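Beta-L-arabinobiosidase (PDB 5MQR) probably hydrolyses glycosidic bonds in plant pectin as a multidomain beta-L-arabinobiosidase of a gut bacterium, perhaps with sialidase activity too. Local coordinates at residues W892-K901 and T956-P966; I1030-I1040 and V1059-I1068. One frame throughout, in Å; residues are numbered along the deposited sequence.

Interaction 1: W892-K901 and T956-P966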
loop_
_atom_site.group_PDB
_atom_site.type_symbol
_atom_site.label_atom_id
_atom_site.label_comp_id
_atom_site.label_asym_id
_atom_site.label_seq_id
_atom_site.Cartn_x
_atom_site.Cartn_y
_atom_site.Cartn_z
ATOM N N TRP A 892 21.515 -22.730 -20.581
ATOM C CA TRP A 892 20.473 -21.719 -20.347
ATOM C C TRP A 892 20.733 -20.764 -19.166
ATOM O O TRP A 892 20.150 -19.694 -19.108
ATOM C CB TRP A 892 19.104 -22.365 -20.155
ATOM C CG TRP A 892 18.563 -22.868 -21.414
ATOM C CD1 TRP A 892 17.945 -22.142 -22.383
ATOM C CD2 TRP A 892 18.606 -24.207 -21.881
ATOM N NE1 TRP A 892 17.579 -22.944 -23.407
ATOM C CE2 TRP A 892 17.959 -24.226 -23.129
ATOM C CE3 TRP A 892 19.087 -25.406 -21.345
ATOM C CZ2 TRP A 892 17.803 -25.387 -23.877
ATOM C CZ3 TRP A 892 18.944 -26.578 -22.095
ATOM C CH2 TRP A 892 18.309 -26.553 -23.351
ATOM N N TYR A 893 21.592 -21.144 -18.240
ATOM C CA TYR A 893 22.090 -20.216 -17.211
ATOM C C TYR A 893 22.705 -18.954 -17.835
ATOM O O TYR A 893 22.668 -17.887 -17.235
ATOM C CB TYR A 893 23.118 -20.928 -16.315
ATOM C CG TYR A 893 23.524 -20.204 -15.080
ATOM C CD1 TYR A 893 24.479 -19.222 -15.136
ATOM C CD2 TYR A 893 23.010 -20.559 -13.836
ATOM C CE1 TYR A 893 24.857 -18.532 -14.001
ATOM C CE2 TYR A 893 23.402 -19.901 -12.683
ATOM C CZ TYR A 893 24.333 -18.880 -12.771
ATOM O OH TYR A 893 24.763 -18.192 -11.650
ATOM N N PHE A 894 23.257 -19.085 -19.038
ATOM C CA PHE A 894 23.868 -17.960 -19.735
ATOM C C PHE A 894 23.152 -17.621 -21.023
ATOM O O PHE A 894 23.709 -16.941 -21.878
ATOM C CB PHE A 894 25.348 -18.265 -20.003
ATOM C CG PHE A 894 26.089 -18.703 -18.794
ATOM C CD1 PHE A 894 26.650 -17.779 -17.934
ATOM C CD2 PHE A 894 26.202 -20.036 -18.492
ATOM C CE1 PHE A 894 27.320 -18.188 -16.780
ATOM C CE2 PHE A 894 26.872 -20.455 -17.351
ATOM C CZ PHE A 894 27.439 -19.531 -16.492
ATOM N N ASN A 895 21.911 -18.069 -21.154
ATOM C CA ASN A 895 21.128 -17.883 -22.387
ATOM C C ASN A 895 21.912 -18.267 -23.660
ATOM O O ASN A 895 21.829 -17.592 -24.681
ATOM C CB ASN A 895 20.614 -16.433 -22.472
ATOM C CG ASN A 895 19.733 -16.061 -21.293
ATOM O OD1 ASN A 895 18.614 -16.532 -21.173
ATOM N ND2 ASN A 895 20.240 -15.237 -20.417
ATOM N N LEU A 896 22.671 -19.358 -23.575
ATOM C CA LEU A 896 23.491 -19.804 -24.698
ATOM C C LEU A 896 22.665 -20.296 -25.890
ATOM O O LEU A 896 22.919 -19.872 -27.020
ATOM C CB LEU A 896 24.507 -20.870 -24.240
ATOM C CG LEU A 896 25.573 -21.373 -25.213
ATOM C CD1 LEU A 896 26.701 -22.079 -24.468
ATOM C CD2 LEU A 896 24.986 -22.319 -26.245
ATOM N N PRO A 897 21.708 -21.221 -25.664
ATOM C CA PRO A 897 21.082 -21.809 -26.868
ATOM C C PRO A 897 20.216 -20.827 -27.647
ATOM O O PRO A 897 19.744 -19.845 -27.090
ATOM C CB PRO A 897 20.231 -22.955 -26.301
ATOM C CG PRO A 897 20.881 -23.268 -24.974
ATOM C CD PRO A 897 21.244 -21.909 -24.442
ATOM N N ASP A 898 20.077 -21.109 -28.937
ATOM C CA ASP A 898 19.093 -20.495 -29.814
ATOM C C ASP A 898 17.666 -20.757 -29.382
ATOM O O ASP A 898 17.383 -21.684 -28.613
ATOM C CB ASP A 898 19.241 -21.046 -31.251
ATOM C CG ASP A 898 20.451 -20.499 -31.947
ATOM O OD1 ASP A 898 20.656 -19.275 -31.804
ATOM O OD2 ASP A 898 21.189 -21.267 -32.624
ATOM N N THR A 899 16.765 -19.959 -29.951
ATOM C CA THR A 899 15.330 -20.061 -29.658
ATOM C C THR A 899 14.631 -21.173 -30.457
ATOM O O THR A 899 13.434 -21.389 -30.286
ATOM C CB THR A 899 14.596 -18.715 -29.916
ATOM O OG1 THR A 899 14.724 -18.357 -31.290
ATOM C CG2 THR A 899 15.173 -17.588 -29.052
ATOM N N THR A 900 15.355 -21.889 -31.309
ATOM C CA THR A 900 14.739 -22.952 -32.104
ATOM C C THR A 900 14.044 -24.019 -31.207
ATOM O O THR A 900 14.502 -24.312 -30.089
ATOM C CB THR A 900 15.763 -23.617 -33.051
ATOM O OG1 THR A 900 16.728 -24.339 -32.281
ATOM C CG2 THR A 900 16.485 -22.554 -33.951
ATOM N N LYS A 901 12.937 -24.564 -31.715
ATOM C CA LYS A 901 12.081 -25.503 -30.974
ATOM C C LYS A 901 12.774 -26.767 -30.502
ATOM O O LYS A 901 12.388 -27.330 -29.485
ATOM C CB LYS A 901 10.859 -25.920 -31.816
ATOM C CG LYS A 901 9.717 -24.916 -31.759
ATOM C CD LYS A 901 8.947 -25.014 -30.442
ATOM C CE LYS A 901 8.117 -23.764 -30.141
ATOM N NZ LYS A 901 7.086 -23.541 -31.196
ATOM N N THR A 956 17.963 -21.249 -12.053
ATOM C CA THR A 956 18.378 -19.979 -12.637
ATOM C C THR A 956 18.186 -20.067 -14.128
ATOM O O THR A 956 17.603 -19.196 -14.749
ATOM C CB THR A 956 19.847 -19.665 -12.272
ATOM O OG1 THR A 956 19.933 -19.463 -10.858
ATOM C CG2 THR A 956 20.364 -18.398 -12.985
ATOM N N ALA A 957 18.692 -21.169 -14.692
ATOM C CA ALA A 957 18.535 -21.501 -16.104
ATOM C C ALA A 957 17.074 -21.631 -16.529
ATOM O O ALA A 957 16.699 -21.162 -17.605
ATOM C CB ALA A 957 19.282 -22.793 -16.390
HETATM N N MSE A 958 16.257 -22.270 -15.686
HETATM C CA MSE A 958 14.832 -22.498 -15.987
HETATM C C MSE A 958 14.100 -21.192 -16.065
HETATM O O MSE A 958 13.264 -20.986 -16.951
HETATM C CB MSE A 958 14.195 -23.377 -14.934
HETATM C CG MSE A 958 12.829 -23.877 -15.358
HETATM SE SE MSE A 958 11.970 -24.931 -13.920
HETATM C CE MSE A 958 13.383 -25.982 -13.053
ATOM N N ALA A 959 14.428 -20.304 -15.135
ATOM C CA ALA A 959 13.904 -18.945 -15.155
ATOM C C ALA A 959 14.319 -18.197 -16.411
ATOM O O ALA A 959 13.498 -17.508 -16.998
ATOM C CB ALA A 959 14.343 -18.176 -13.912
ATOM N N ASN A 960 15.589 -18.320 -16.818
ATOM C CA ASN A 960 16.047 -17.654 -18.043
ATOM C C ASN A 960 15.254 -18.143 -19.238
ATOM O O ASN A 960 14.798 -17.353 -20.061
ATOM C CB ASN A 960 17.535 -17.902 -18.292
ATOM C CG ASN A 960 18.434 -17.085 -17.387
ATOM O OD1 ASN A 960 18.020 -16.112 -16.746
ATOM N ND2 ASN A 960 19.697 -17.470 -17.353
ATOM N N PHE A 961 15.119 -19.461 -19.313
ATOM C CA PHE A 961 14.378 -20.120 -20.366
ATOM C C PHE A 961 12.950 -19.609 -20.389
ATOM O O PHE A 961 12.453 -19.247 -21.445
ATOM C CB PHE A 961 14.377 -21.622 -20.139
ATOM C CG PHE A 961 13.697 -22.408 -21.221
ATOM C CD1 PHE A 961 14.195 -22.400 -22.533
ATOM C CD2 PHE A 961 12.603 -23.243 -20.914
ATOM C CE1 PHE A 961 13.583 -23.165 -23.506
ATOM C CE2 PHE A 961 12.002 -24.011 -21.893
ATOM C CZ PHE A 961 12.480 -23.958 -23.182
HETATM N N MSE A 962 12.318 -19.539 -19.223
HETATM C CA MSE A 962 10.920 -19.098 -19.156
HETATM C C MSE A 962 10.741 -17.625 -19.443
HETATM O O MSE A 962 9.714 -17.217 -20.007
HETATM C CB MSE A 962 10.336 -19.462 -17.809
HETATM C CG MSE A 962 10.134 -20.972 -17.760
HETATM SE SE MSE A 962 9.529 -21.518 -15.969
HETATM C CE MSE A 962 7.667 -20.935 -16.190
ATOM N N ASN A 963 11.722 -16.814 -19.072
ATOM C CA ASN A 963 11.675 -15.388 -19.367
ATOM C C ASN A 963 12.076 -15.019 -20.794
ATOM O O ASN A 963 11.473 -14.121 -21.357
ATOM C CB ASN A 963 12.568 -14.595 -18.409
ATOM C CG ASN A 963 11.893 -14.305 -17.107
ATOM O OD1 ASN A 963 11.236 -13.273 -16.978
ATOM N ND2 ASN A 963 12.031 -15.212 -16.132
ATOM N N ASN A 964 13.092 -15.679 -21.359
ATOM C CA ASN A 964 13.752 -15.169 -22.563
ATOM C C ASN A 964 13.465 -15.976 -23.823
ATOM O O ASN A 964 13.841 -15.551 -24.890
ATOM C CB ASN A 964 15.271 -15.061 -22.335
ATOM C CG ASN A 964 15.625 -14.175 -21.164
ATOM O OD1 ASN A 964 14.916 -13.226 -20.854
ATOM N ND2 ASN A 964 16.720 -14.484 -20.498
ATOM N N TYR A 965 12.784 -17.116 -23.710
ATOM C CA TYR A 965 12.588 -18.023 -24.843
ATOM C C TYR A 965 11.081 -18.227 -25.076
ATOM O O TYR A 965 10.328 -18.327 -24.114
ATOM C CB TYR A 965 13.279 -19.371 -24.589
ATOM C CG TYR A 965 14.800 -19.315 -24.589
ATOM C CD1 TYR A 965 15.508 -18.686 -23.558
ATOM C CD2 TYR A 965 15.540 -19.918 -25.616
ATOM C CE1 TYR A 965 16.900 -18.640 -23.565
ATOM C CE2 TYR A 965 16.916 -19.873 -25.629
ATOM C CZ TYR A 965 17.593 -19.232 -24.603
ATOM O OH TYR A 965 18.960 -19.191 -24.625
ATOM N N PRO A 966 10.640 -18.264 -26.351
ATOM C CA PRO A 966 9.243 -18.578 -26.642
ATOM C C PRO A 966 9.069 -20.083 -26.485
ATOM O O PRO A 966 9.645 -20.868 -27.215
ATOM C CB PRO A 966 9.069 -18.134 -28.097
ATOM C CG PRO A 966 10.433 -18.315 -28.704
ATOM C CD PRO A 966 11.449 -18.181 -27.584
HETATM O O HOH W 1 19.223 -13.988 -17.875
HETATM O O HOH W 2 12.643 -21.640 -27.545
#

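Interaction 2: I1030-I1040 and V1059-I1068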
loop_
_atom_site.group_PDB
_atom_site.type_symbol
_atom_site.label_atom_id
_atom_site.label_comp_id
_atom_site.label_asym_id
_atom_site.label_seq_id
_atom_site.Cartn_x
_atom_site.Cartn_y
_atom_site.Cartn_z
ATOM N N ILE A 1030 9.666 -13.788 -7.704
ATOM C CA ILE A 1030 9.169 -12.412 -7.774
ATOM C C ILE A 1030 9.426 -11.836 -9.163
ATOM O O ILE A 1030 8.650 -11.028 -9.658
ATOM C CB ILE A 1030 9.861 -11.512 -6.728
ATOM C CG1 ILE A 1030 9.558 -11.991 -5.305
ATOM C CG2 ILE A 1030 9.444 -10.044 -6.875
ATOM C CD1 ILE A 1030 8.152 -11.686 -4.849
ATOM N N GLY A 1031 10.519 -12.259 -9.791
ATOM C CA GLY A 1031 10.718 -12.010 -11.188
ATOM C C GLY A 1031 11.343 -10.679 -11.548
ATOM O O GLY A 1031 11.168 -10.226 -12.690
ATOM N N LEU A 1032 12.102 -10.064 -10.644
ATOM C CA LEU A 1032 12.875 -8.881 -11.038
ATOM C C LEU A 1032 14.006 -9.313 -11.953
ATOM O O LEU A 1032 14.872 -10.062 -11.531
ATOM C CB LEU A 1032 13.439 -8.152 -9.826
ATOM C CG LEU A 1032 14.364 -6.946 -10.090
ATOM C CD1 LEU A 1032 13.688 -5.832 -10.879
ATOM C CD2 LEU A 1032 14.860 -6.408 -8.759
ATOM N N ARG A 1033 13.991 -8.841 -13.197
ATOM C CA ARG A 1033 14.991 -9.243 -14.192
ATOM C C ARG A 1033 16.074 -8.187 -14.397
ATOM O O ARG A 1033 15.863 -7.204 -15.086
ATOM C CB ARG A 1033 14.301 -9.552 -15.529
ATOM C CG ARG A 1033 13.106 -10.516 -15.416
ATOM C CD ARG A 1033 13.485 -11.909 -14.921
ATOM N NE ARG A 1033 14.430 -12.570 -15.819
ATOM C CZ ARG A 1033 15.125 -13.675 -15.530
ATOM N NH1 ARG A 1033 15.000 -14.287 -14.344
ATOM N NH2 ARG A 1033 15.963 -14.184 -16.437
ATOM N N PRO A 1034 17.254 -8.386 -13.800
ATOM C CA PRO A 1034 18.213 -7.272 -13.859
ATOM C C PRO A 1034 18.660 -6.949 -15.264
ATOM O O PRO A 1034 18.741 -7.845 -16.092
ATOM C CB PRO A 1034 19.389 -7.775 -13.009
ATOM C CG PRO A 1034 18.768 -8.789 -12.093
ATOM C CD PRO A 1034 17.721 -9.470 -12.917
ATOM N N ARG A 1035 18.911 -5.671 -15.525
ATOM C CA ARG A 1035 19.278 -5.182 -16.852
ATOM C C ARG A 1035 20.374 -4.146 -16.783
ATOM O O ARG A 1035 20.609 -3.544 -15.740
ATOM C CB ARG A 1035 18.077 -4.533 -17.532
ATOM C CG ARG A 1035 16.945 -5.489 -17.850
ATOM C CD ARG A 1035 15.668 -4.720 -18.019
ATOM N NE ARG A 1035 15.707 -3.885 -19.218
ATOM C CZ ARG A 1035 14.968 -4.065 -20.314
ATOM N NH1 ARG A 1035 14.094 -5.058 -20.412
ATOM N NH2 ARG A 1035 15.102 -3.229 -21.345
ATOM N N LEU A 1036 21.010 -3.911 -17.926
ATOM C CA LEU A 1036 22.062 -2.892 -18.061
ATOM C C LEU A 1036 21.524 -1.476 -18.160
ATOM O O LEU A 1036 22.244 -0.534 -17.877
ATOM C CB LEU A 1036 22.899 -3.156 -19.311
ATOM C CG LEU A 1036 23.630 -4.492 -19.349
ATOM C CD1 LEU A 1036 24.049 -4.839 -20.763
ATOM C CD2 LEU A 1036 24.820 -4.468 -18.409
ATOM N N ASP A 1037 20.278 -1.329 -18.594
ATOM C CA ASP A 1037 19.712 -0.017 -18.946
ATOM C C ASP A 1037 18.872 0.535 -17.776
ATOM O O ASP A 1037 18.976 0.027 -16.662
ATOM C CB ASP A 1037 18.935 -0.124 -20.287
ATOM C CG ASP A 1037 17.678 -1.003 -20.193
ATOM O OD1 ASP A 1037 17.301 -1.427 -19.081
ATOM O OD2 ASP A 1037 17.046 -1.277 -21.236
ATOM N N ASP A 1038 18.038 1.545 -18.036
ATOM C CA ASP A 1038 17.253 2.219 -17.007
ATOM C C ASP A 1038 15.812 1.701 -16.918
ATOM O O ASP A 1038 14.960 2.338 -16.294
ATOM C CB ASP A 1038 17.237 3.734 -17.283
ATOM C CG ASP A 1038 18.627 4.295 -17.520
ATOM O OD1 ASP A 1038 19.592 3.722 -16.942
ATOM O OD2 ASP A 1038 18.768 5.278 -18.299
ATOM N N THR A 1039 15.536 0.558 -17.523
ATOM C CA THR A 1039 14.179 0.041 -17.593
ATOM C C THR A 1039 14.030 -1.027 -16.492
ATOM O O THR A 1039 14.955 -1.800 -16.249
ATOM C CB THR A 1039 13.878 -0.467 -19.032
ATOM O OG1 THR A 1039 13.717 0.671 -19.900
ATOM C CG2 THR A 1039 12.622 -1.317 -19.102
ATOM N N ILE A 1040 12.890 -1.032 -15.806
ATOM C CA ILE A 1040 12.600 -2.065 -14.825
ATOM C C ILE A 1040 11.697 -3.112 -15.465
ATOM O O ILE A 1040 10.684 -2.764 -16.071
ATOM C CB ILE A 1040 11.901 -1.503 -13.587
ATOM C CG1 ILE A 1040 12.730 -0.364 -12.983
ATOM C CG2 ILE A 1040 11.629 -2.624 -12.571
ATOM C CD1 ILE A 1040 12.003 0.367 -11.867
ATOM N N VAL A 1059 14.629 -3.072 -2.009
ATOM C CA VAL A 1059 15.622 -3.571 -2.951
ATOM C C VAL A 1059 16.467 -2.383 -3.423
ATOM O O VAL A 1059 15.908 -1.384 -3.914
ATOM C CB VAL A 1059 14.956 -4.236 -4.173
ATOM C CG1 VAL A 1059 16.003 -4.639 -5.219
ATOM C CG2 VAL A 1059 14.128 -5.440 -3.756
ATOM N N LEU A 1060 17.792 -2.477 -3.301
ATOM C CA LEU A 1060 18.680 -1.474 -3.891
ATOM C C LEU A 1060 19.054 -1.928 -5.280
ATOM O O LEU A 1060 19.801 -2.884 -5.457
ATOM C CB LEU A 1060 19.931 -1.248 -3.049
ATOM C CG LEU A 1060 20.804 -0.034 -3.428
ATOM C CD1 LEU A 1060 20.006 1.272 -3.360
ATOM C CD2 LEU A 1060 21.997 0.032 -2.489
ATOM N N TYR A 1061 18.507 -1.247 -6.274
ATOM C CA TYR A 1061 18.682 -1.613 -7.674
ATOM C C TYR A 1061 18.996 -0.335 -8.432
ATOM O O TYR A 1061 18.150 0.560 -8.482
ATOM C CB TYR A 1061 17.391 -2.259 -8.212
ATOM C CG TYR A 1061 17.474 -2.646 -9.675
ATOM C CD1 TYR A 1061 18.038 -3.872 -10.066
ATOM C CD2 TYR A 1061 17.013 -1.785 -10.685
ATOM C CE1 TYR A 1061 18.126 -4.233 -11.411
ATOM C CE2 TYR A 1061 17.099 -2.140 -12.026
ATOM C CZ TYR A 1061 17.658 -3.362 -12.384
ATOM O OH TYR A 1061 17.762 -3.719 -13.699
ATOM N N HIS A 1062 20.190 -0.245 -9.011
ATOM C CA HIS A 1062 20.599 0.927 -9.803
ATOM C C HIS A 1062 20.503 2.268 -9.028
ATOM O O HIS A 1062 20.112 3.311 -9.576
ATOM C CB HIS A 1062 19.784 1.012 -11.116
ATOM C CG HIS A 1062 20.134 -0.037 -12.116
ATOM N ND1 HIS A 1062 20.265 0.237 -13.455
ATOM C CD2 HIS A 1062 20.379 -1.358 -11.976
ATOM C CE1 HIS A 1062 20.579 -0.869 -14.099
ATOM N NE2 HIS A 1062 20.659 -1.852 -13.223
ATOM N N GLY A 1063 20.894 2.240 -7.761
ATOM C CA GLY A 1063 20.834 3.444 -6.927
ATOM C C GLY A 1063 19.462 3.906 -6.492
ATOM O O GLY A 1063 19.349 4.954 -5.921
ATOM N N HIS A 1064 18.429 3.097 -6.727
ATOM C CA HIS A 1064 17.049 3.390 -6.358
ATOM C C HIS A 1064 16.538 2.278 -5.461
ATOM O O HIS A 1064 17.053 1.172 -5.508
ATOM C CB HIS A 1064 16.196 3.469 -7.615
ATOM C CG HIS A 1064 16.459 4.693 -8.425
ATOM N ND1 HIS A 1064 17.603 4.854 -9.186
ATOM C CD2 HIS A 1064 15.743 5.834 -8.569
ATOM C CE1 HIS A 1064 17.573 6.037 -9.772
ATOM N NE2 HIS A 1064 16.454 6.649 -9.418
ATOM N N ASN A 1065 15.548 2.584 -4.643
ATOM C CA ASN A 1065 14.933 1.611 -3.746
ATOM C C ASN A 1065 13.653 1.068 -4.372
ATOM O O ASN A 1065 12.722 1.843 -4.571
ATOM C CB ASN A 1065 14.619 2.253 -2.397
ATOM C CG ASN A 1065 15.877 2.715 -1.678
ATOM O OD1 ASN A 1065 16.798 1.933 -1.463
ATOM N ND2 ASN A 1065 15.928 3.977 -1.332
ATOM N N LEU A 1066 13.600 -0.230 -4.702
ATOM C CA LEU A 1066 12.414 -0.774 -5.373
ATOM C C LEU A 1066 11.554 -1.569 -4.455
ATOM O O LEU A 1066 12.030 -2.195 -3.494
ATOM C CB LEU A 1066 12.736 -1.646 -6.606
ATOM C CG LEU A 1066 13.656 -1.143 -7.716
ATOM C CD1 LEU A 1066 13.562 -2.028 -8.968
ATOM C CD2 LEU A 1066 13.396 0.278 -8.080
ATOM N N THR A 1067 10.272 -1.557 -4.791
ATOM C CA THR A 1067 9.274 -2.403 -4.152
ATOM C C THR A 1067 8.467 -3.074 -5.236
ATOM O O THR A 1067 8.065 -2.428 -6.192
ATOM C CB THR A 1067 8.302 -1.563 -3.322
ATOM O OG1 THR A 1067 9.051 -0.675 -2.509
ATOM C CG2 THR A 1067 7.404 -2.419 -2.482
ATOM N N ILE A 1068 8.222 -4.361 -5.086
ATOM C CA ILE A 1068 7.346 -5.078 -6.000
ATOM C C ILE A 1068 6.318 -5.756 -5.128
ATOM O O ILE A 1068 6.665 -6.487 -4.217
ATOM C CB ILE A 1068 8.105 -6.167 -6.801
ATOM C CG1 ILE A 1068 9.198 -5.536 -7.668
ATOM C CG2 ILE A 1068 7.130 -7.003 -7.630
ATOM C CD1 ILE A 1068 10.270 -6.509 -8.098
HETATM O O HOH W 3 14.805 -4.756 -14.339
HETATM O O HOH W 4 17.358 -1.489 -15.151
HETATM O O HOH W 5 19.649 2.631 -14.327
#

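Interaction 1: W892-K901 and T956-P966
Trp892 O takes two N-H donors, one from across the contact, Asn960 ND2 of helix 948-964, and one from its own segment, Asn895 N. The bond from Asn960 ND2 to Trp892 O measures 2.9 Å and is nearly straight (N-H...O 166°); the oxygen lies in the plane of the asparagine amide, and the donor meets a lone pair in the carbonyl plane. The bond from Asn895 N belongs to a Schellman motif that ends helix 890-893, with Asn895 at positive phi. The other end of the Asn960 amide, OD1, is taken by Arg1033.

Asn895 is gripped in turn. Asn964 ND2 reaches Asn895 OD1 over 2.9 Å at 168°, yet it arrives from above the carbonyl plane and misses the lone pairs.

Tyr965, the first residue past the helix, buries most. Its OH donates to Pro897 O at 2.7 Å, and with CG set beside the backbone N (chi1 -69°) the ring stands across Trp892. Trp892 CD1 lies over one ring face, 3.7 Å from Tyr965 CZ, in a T-shaped stack, while Asn895 OD1 and Asp898 O sit at the tyrosine's edge. Phe961 turns its own edge toward the Trp892 face in a second T-shaped pair, the phenylalanine and five-membered-ring centroids 5.0 Å apart. Trp907, stacked on Phe961 and edge-to-face with Trp892, enlarges this aromatic cluster.

At Ala957 the backbones come closest, its CA 3.9 Å from Tyr893 CA, and Thr956 CG2 rests 3.4 Å from Tyr893 CE2. Near the exposed Thr899 and Pro966, a water bridges their two carbonyl oxygens.

Side-chain donors of the helix and of Tyr965 thus satisfy main-chain oxygens of Trp892 and Pro897 beside an aromatic cluster, which would hold the turn by directed bonds as well as by bulk.

Interaction 2: I1030-I1040 and V1059-I1068
Ile1030 CG2 packs 3.8 Å from Ile1068 CD1, the two side chains sliding past each other in opposite directions, and this opens the tightly packed half of the contact. Leu1032 continues it, meeting Val1059 tip to tip (CD2 to CG1 4.1 Å) while its CB rests against Ile1068. Ile1040 likewise reaches Leu1066 end-on, CD1 to CD2 at 4.0 Å. The contacts here are carbon to carbon, with the Tyr1061 ring at their edge.

Tyr1061 marks the border. A chi1 of 179°, with CG trans to the main-chain N, sends the ring from the strand to the loop, where Pro1034 and Arg1035 meet its edge. Arg1035 N donates to Tyr1061 OH at 2.9 Å (150°), and the hydroxyl donates in turn to a water that also binds Asp1037 O and Thr1039 O. A phenylalanine here would probably leave Arg1035 N without its acceptor and that water without its donor.

Beyond lies the looser, water-rich half. His1062 CD2 stands over the centre of the Tyr1061 ring, and His1062 NE2 bonds to Met763 O of helix 754-765; a further water joins His1062 ND1 to the exposed Asp1038. Arg1035 holds Asp1037 side-on, NE to OD1 and NH2 to OD2, the latter at 2.8 Å, and Thr1039 N reaches OD1 from the opposite face, an Asx turn.

The partner is a beta hairpin closed by a type I' turn, Tyr1061 to His1064, in the antiparallel sheet of the C-terminal domain related to glycosyl hydrolase family 65.

In the fold
Interaction 1 closes along the chain before interaction 2 opens, and their centres lie about 20 Å apart on the same side of the chain's centre. Interaction 1 belongs to the helical MGH1-like glycoside hydrolase region and includes the end of helix 948-964; interaction 2 sets the loop after helix 1022-1029 on strands 1053-1061 and 1064-1071 of a five-stranded antiparallel sheet. They meet directly: Arg1033 NH2 is 2.8 Å from Asn960 OD1, probably a hydrogen bond, and Arg1033 also packs on Ala959 and Asn963. Helix 754-765 touches both. The arginine thus links helix 948-964 to the loop that packs on the sheet, consistent with a tie between the helical region and the C-terminal beta domain.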